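Hypothetical protein AF1796 (Archaeoglobus fulgidus, PDB 1VIM) is of unknown function but belongs to the SIS family, PHI subfamily, and may bind a carbohydrate derivative and act as an isomerase. Local coordinates at residues Ile41-Ser46 and Gln90-Gly95; Met70-Thr75 and Ala172-Ile177. One frame throughout, in Å; residues are numbered along the deposited sequence.

Contact 1 of 2, residues Ile41-Ser46 and Gln90-Gly95; sequences IKLIDS and QDVLVG. Unlike the reference sequence in segment 90-95: Gly95 (reference Ala).
Leu43 and Ile44 of helix 34-46 pack on Val92 at the start of strand 92-96, a helix-on-sheet contact in the parallel alpha/beta core of the SIS fold. The backbones approach most closely where the CA atoms of Ile44 and Val92 lie 6.9 Å apart, and the two segments bury 156 Å² between them. No hydrogen bond crosses this interface; what meets is hydrocarbon and main chain.

Val92 does most of the touching, one methyl toward the helix backbone and the other toward the Leu43 side chain. With chi1 at 63°, CG1 is turned between the backbone N and the carbonyl carbon. Val92 CG1 faces the helix backbone, 4.0 Å from Leu43 O and 4.5 Å from Ile44 CA. The other methyl, Val92 CG2, meets the root of the Leu43 side chain, at 4.4 Å from Leu43 CB. Farther along the strand, Val94 also directs its CB toward the helix. Val94 CG2 remains 4.8 Å from Ile44 CG1, a looser approach than that of Val92. Alternation along the strand explains the pairing: Val92 and Val94 share the face toward the helix, whereas Leu93 between them does not.

The contact spreads over neighbouring strands. Leu43 also touches Lys118 and Val120 of strand 118-123, while Ile44 and Val92 both reach Ile50 of strand 50-53. Just before the strand, Asp91 forms a salt bridge with Arg48. Helix 34-46 thus lies over strand 92-96, the middle of five parallel strands, with strands 50-53 and 118-123 flanking it.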
loop_
_atom_site.group_PDB
_atom_site.type_symbol
_atom_site.label_atom_id
_atom_site.label_comp_id
_atom_site.label_asym_id
_atom_site.label_seq_id
_atom_site.Cartn_x
_atom_site.Cartn_y
_atom_site.Cartn_z
ATOM N N ILE A 41 -2.306 26.067 8.760
ATOM C CA ILE A 41 -2.649 25.553 10.091
ATOM C C ILE A 41 -4.121 25.793 10.412
ATOM O O ILE A 41 -4.812 24.907 10.908
ATOM C CB ILE A 41 -1.747 26.177 11.181
ATOM C CG1 ILE A 41 -0.331 25.639 11.002
ATOM C CG2 ILE A 41 -2.249 25.826 12.604
ATOM C CD1 ILE A 41 0.714 26.331 11.873
ATOM N N LYS A 42 -4.609 27.004 10.124
ATOM C CA LYS A 42 -6.003 27.329 10.371
ATOM C C LYS A 42 -6.973 26.381 9.641
ATOM O O LYS A 42 -7.949 25.907 10.244
ATOM C CB LYS A 42 -6.294 28.784 9.990
ATOM C CG LYS A 42 -7.733 29.209 10.231
ATOM N N LEU A 43 -6.706 26.084 8.360
ATOM C CA LEU A 43 -7.577 25.152 7.627
ATOM C C LEU A 43 -7.497 23.734 8.186
ATOM O O LEU A 43 -8.518 23.038 8.302
ATOM C CB LEU A 43 -7.284 25.132 6.124
ATOM C CG LEU A 43 -7.650 26.353 5.282
ATOM C CD1 LEU A 43 -7.599 25.982 3.809
ATOM C CD2 LEU A 43 -9.040 26.849 5.632
ATOM N N ILE A 44 -6.289 23.273 8.511
ATOM C CA ILE A 44 -6.154 21.953 9.130
ATOM C C ILE A 44 -6.946 21.869 10.446
ATOM O O ILE A 44 -7.629 20.885 10.722
ATOM C CB ILE A 44 -4.643 21.599 9.336
ATOM C CG1 ILE A 44 -4.012 21.223 7.986
ATOM C CG2 ILE A 44 -4.474 20.446 10.343
ATOM C CD1 ILE A 44 -2.441 21.204 8.032
ATOM N N ASP A 45 -6.875 22.930 11.247
ATOM C CA ASP A 45 -7.541 22.952 12.543
ATOM C C ASP A 45 -9.059 23.071 12.437
ATOM O O ASP A 45 -9.761 22.547 13.293
ATOM C CB ASP A 45 -7.053 24.148 13.353
ATOM C CG ASP A 45 -5.866 23.837 14.192
ATOM O OD1 ASP A 45 -5.591 22.643 14.508
ATOM O OD2 ASP A 45 -5.139 24.771 14.588
ATOM N N SER A 46 -9.544 23.740 11.392
ATOM C CA SER A 46 -10.978 24.047 11.288
ATOM C C SER A 46 -11.773 23.018 10.479
ATOM O O SER A 46 -12.992 22.969 10.524
ATOM C CB SER A 46 -11.209 25.442 10.713
ATOM O OG SER A 46 -10.397 26.380 11.383
ATOM N N GLN A 90 -17.046 19.840 4.317
ATOM C CA GLN A 90 -16.470 20.350 5.557
ATOM C C GLN A 90 -15.011 19.950 5.739
ATOM O O GLN A 90 -14.399 20.279 6.769
ATOM C CB GLN A 90 -17.254 19.842 6.758
ATOM C CG GLN A 90 -18.700 20.339 6.778
ATOM C CD GLN A 90 -19.306 20.212 8.151
ATOM O OE1 GLN A 90 -18.809 19.468 8.998
ATOM N NE2 GLN A 90 -20.362 20.984 8.396
ATOM N N ASP A 91 -14.458 19.218 4.765
ATOM C CA ASP A 91 -13.117 18.682 4.908
ATOM C C ASP A 91 -12.078 19.530 4.180
ATOM O O ASP A 91 -12.405 20.456 3.443
ATOM C CB ASP A 91 -13.118 17.228 4.397
ATOM C CG ASP A 91 -14.065 16.371 5.160
ATOM O OD1 ASP A 91 -14.150 16.504 6.422
ATOM O OD2 ASP A 91 -14.780 15.526 4.596
ATOM N N VAL A 92 -10.816 19.190 4.394
ATOM C CA VAL A 92 -9.735 19.809 3.653
ATOM C C VAL A 92 -8.872 18.717 3.045
ATOM O O VAL A 92 -8.579 17.717 3.697
ATOM C CB VAL A 92 -8.917 20.773 4.534
ATOM C CG1 VAL A 92 -8.232 20.055 5.663
ATOM C CG2 VAL A 92 -7.900 21.560 3.689
ATOM N N LEU A 93 -8.486 18.924 1.804
ATOM C CA LEU A 93 -7.560 18.049 1.098
ATOM C C LEU A 93 -6.231 18.759 1.023
ATOM O O LEU A 93 -6.176 19.942 0.650
ATOM C CB LEU A 93 -8.085 17.809 -0.319
ATOM C CG LEU A 93 -7.214 16.962 -1.255
ATOM C CD1 LEU A 93 -6.977 15.528 -0.697
ATOM C CD2 LEU A 93 -7.872 16.896 -2.612
ATOM N N VAL A 94 -5.166 18.047 1.372
ATOM C CA VAL A 94 -3.804 18.559 1.229
ATOM C C VAL A 94 -3.178 17.761 0.088
ATOM O O VAL A 94 -2.978 16.553 0.201
ATOM C CB VAL A 94 -2.969 18.391 2.514
ATOM C CG1 VAL A 94 -1.555 18.951 2.288
ATOM C CG2 VAL A 94 -3.674 19.098 3.712
ATOM N N GLY A 95 -2.853 18.436 -1.003
ATOM C CA GLY A 95 -2.239 17.812 -2.159
ATOM C C GLY A 95 -0.796 18.235 -2.283
ATOM O O GLY A 95 -0.473 19.423 -2.225
#

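Contact 2 of 2, residues Met70-Thr75 and Ala172-Ile177; sequences MHLGYT and ALVAEI
Leu72 and Tyr74 of segment 70-75 pack against Val174 and Ile177 of helix 160-181. The purely aliphatic part centres on one methyl: Leu72 CD1 lies 3.9 Å from Ile177 CG2 and 4.2 Å from Val174 CG1. Three residues apart in the sequence, Val174 and Ile177 offer methyls from successive turns of the helix. The Leu72 side chain runs obliquely to that of Val174 and at about a right angle to that of Ile177.

The aromatic part is an edge contact. Ile177 CG2, carried anti to the backbone N, approaches near the plane of the Tyr74 ring, not over a face. Ile177 CG2 comes to 3.5 Å from Tyr74 OH and 4.2 Å from Tyr74 CE2, so the same methyl meets both Leu72 and the phenol.

Polar interactions come from beyond the two segments. The polar partner of Tyr74 OH is Asp45 of helix 34-46. Lys181 makes a cation-pi contact with the Tyr74 ring and a weak hydrogen bond to Leu72 O. Glu176, which does not touch 70-75, hydrogen-bonds His11 and Leu14 of the second subunit.

The backbone turn at Gly73 separates the two contributors from 70-75. Gly73 has a positive phi of 100°, and Gly73 N bonds Met70 O at 2.9 Å, one of the two bonds back into the last turn that, with the positive phi, define a Schellman motif. The motif closes helix 56-71 and turns the chain toward strand 76-78, with Leu72 and Tyr74 on either side of the glycine in sequence. The arrangement is a capped helix terminus, followed by the loop of a helix-to-strand connection, packed on a helix at the subunit boundary.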
loop_
_atom_site.group_PDB
_atom_site.type_symbol
_atom_site.label_atom_id
_atom_site.label_comp_id
_atom_site.label_asym_id
_atom_site.label_seq_id
_atom_site.Cartn_x
_atom_site.Cartn_y
_atom_site.Cartn_z
ATOM N N MET A 70 -2.188 12.242 12.537
ATOM C CA MET A 70 -2.900 11.288 13.378
ATOM C C MET A 70 -2.293 11.299 14.791
ATOM O O MET A 70 -3.016 11.342 15.795
ATOM C CB MET A 70 -2.919 9.901 12.722
ATOM C CG MET A 70 -3.627 8.824 13.579
ATOM S SD MET A 70 -2.617 8.063 14.843
ATOM C CE MET A 70 -1.426 7.100 13.801
ATOM N N HIS A 71 -0.974 11.306 14.875
ATOM C CA HIS A 71 -0.294 11.382 16.175
ATOM C C HIS A 71 -0.693 12.605 16.975
ATOM O O HIS A 71 -0.769 12.506 18.207
ATOM C CB HIS A 71 1.231 11.342 16.030
ATOM C CG HIS A 71 1.741 10.068 15.425
ATOM N ND1 HIS A 71 2.978 9.963 14.827
ATOM C CD2 HIS A 71 1.175 8.833 15.325
ATOM C CE1 HIS A 71 3.145 8.729 14.371
ATOM N NE2 HIS A 71 2.056 8.030 14.644
ATOM N N LEU A 72 -0.936 13.720 16.293
ATOM C CA LEU A 72 -1.340 14.978 16.925
ATOM C C LEU A 72 -2.808 14.993 17.347
ATOM O O LEU A 72 -3.251 15.964 18.013
ATOM C CB LEU A 72 -1.059 16.155 15.980
ATOM C CG LEU A 72 0.414 16.401 15.636
ATOM C CD1 LEU A 72 0.517 17.477 14.555
ATOM C CD2 LEU A 72 1.164 16.837 16.845
ATOM N N GLY A 73 -3.564 13.972 16.945
ATOM C CA GLY A 73 -4.958 13.841 17.353
ATOM C C GLY A 73 -5.975 14.301 16.331
ATOM O O GLY A 73 -7.169 14.339 16.639
ATOM N N TYR A 74 -5.537 14.597 15.102
ATOM C CA TYR A 74 -6.494 14.949 14.055
ATOM C C TYR A 74 -7.167 13.708 13.481
ATOM O O TYR A 74 -6.610 12.590 13.529
ATOM C CB TYR A 74 -5.819 15.712 12.901
ATOM C CG TYR A 74 -5.311 17.084 13.281
ATOM C CD1 TYR A 74 -6.186 18.159 13.364
ATOM C CD2 TYR A 74 -3.969 17.301 13.565
ATOM C CE1 TYR A 74 -5.736 19.422 13.728
ATOM C CE2 TYR A 74 -3.497 18.572 13.919
ATOM C CZ TYR A 74 -4.390 19.618 13.994
ATOM O OH TYR A 74 -3.936 20.875 14.332
ATOM N N THR A 75 -8.328 13.921 12.880
ATOM C CA THR A 75 -8.987 12.903 12.086
ATOM C C THR A 75 -8.483 13.079 10.653
ATOM O O THR A 75 -8.739 14.094 10.000
ATOM C CB THR A 75 -10.501 13.081 12.132
ATOM O OG1 THR A 75 -10.924 12.901 13.496
ATOM C CG2 THR A 75 -11.190 11.975 11.369
ATOM N N ALA A 172 8.496 20.480 10.023
ATOM C CA ALA A 172 8.563 21.779 10.711
ATOM C C ALA A 172 7.173 22.259 11.120
ATOM O O ALA A 172 6.983 22.830 12.222
ATOM C CB ALA A 172 9.243 22.821 9.840
ATOM N N LEU A 173 6.196 22.050 10.240
ATOM C CA LEU A 173 4.824 22.417 10.514
ATOM C C LEU A 173 4.302 21.613 11.715
ATOM O O LEU A 173 3.605 22.163 12.577
ATOM C CB LEU A 173 3.973 22.193 9.251
ATOM C CG LEU A 173 2.539 22.670 9.329
ATOM C CD1 LEU A 173 2.541 24.174 9.206
ATOM C CD2 LEU A 173 1.802 22.076 8.142
ATOM N N VAL A 174 4.634 20.326 11.780
ATOM C CA VAL A 174 4.261 19.499 12.934
ATOM C C VAL A 174 4.838 20.090 14.218
ATOM O O VAL A 174 4.144 20.187 15.215
ATOM C CB VAL A 174 4.718 18.028 12.738
ATOM C CG1 VAL A 174 4.669 17.261 14.048
ATOM C CG2 VAL A 174 3.818 17.349 11.727
ATOM N N ALA A 175 6.114 20.481 14.203
ATOM C CA ALA A 175 6.732 21.090 15.375
ATOM C C ALA A 175 5.933 22.323 15.810
ATOM O O ALA A 175 5.727 22.555 17.009
ATOM C CB ALA A 175 8.155 21.454 15.050
ATOM N N GLU A 176 5.514 23.131 14.848
ATOM C CA GLU A 176 4.768 24.356 15.137
ATOM C C GLU A 176 3.402 24.049 15.731
ATOM O O GLU A 176 2.991 24.663 16.730
ATOM C CB GLU A 176 4.632 25.172 13.857
ATOM C CG GLU A 176 3.849 26.466 14.021
ATOM C CD GLU A 176 4.534 27.490 14.913
ATOM O OE1 GLU A 176 5.764 27.400 15.142
ATOM O OE2 GLU A 176 3.806 28.404 15.376
ATOM N N ILE A 177 2.691 23.089 15.144
ATOM C CA ILE A 177 1.398 22.678 15.691
ATOM C C ILE A 177 1.551 22.109 17.098
ATOM O O ILE A 177 0.731 22.400 17.978
ATOM C CB ILE A 177 0.689 21.680 14.738
ATOM C CG1 ILE A 177 0.335 22.374 13.412
ATOM C CG2 ILE A 177 -0.580 21.136 15.403
ATOM C CD1 ILE A 177 -0.046 21.434 12.262
#

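How the contacts relate
Helix 34-46 joins the two contacts, whose centres are about 12 Å apart. Contact 1 sets Leu43 and Ile44 on the sheet; other atoms of 41-46 reach both segments of contact 2. Ile44 CG2 lies 3.7 Å from Tyr74 CZ, and Asp45 OD1 is 2.4 Å from Tyr74 OH, probably a hydrogen bond, though so short a value is doubtful in detail. Toward helix 160-181, Ile41 CG1 packs 3.7 Å from Leu173 CD1, and Ile41 CD1 3.8 Å from Glu176 CG. Along the chain the segments of the two contacts alternate; the packing of helix 34-46 on both sheet and helix 160-181 joins the layers. With the function only inferred, this geometry identifies no active site.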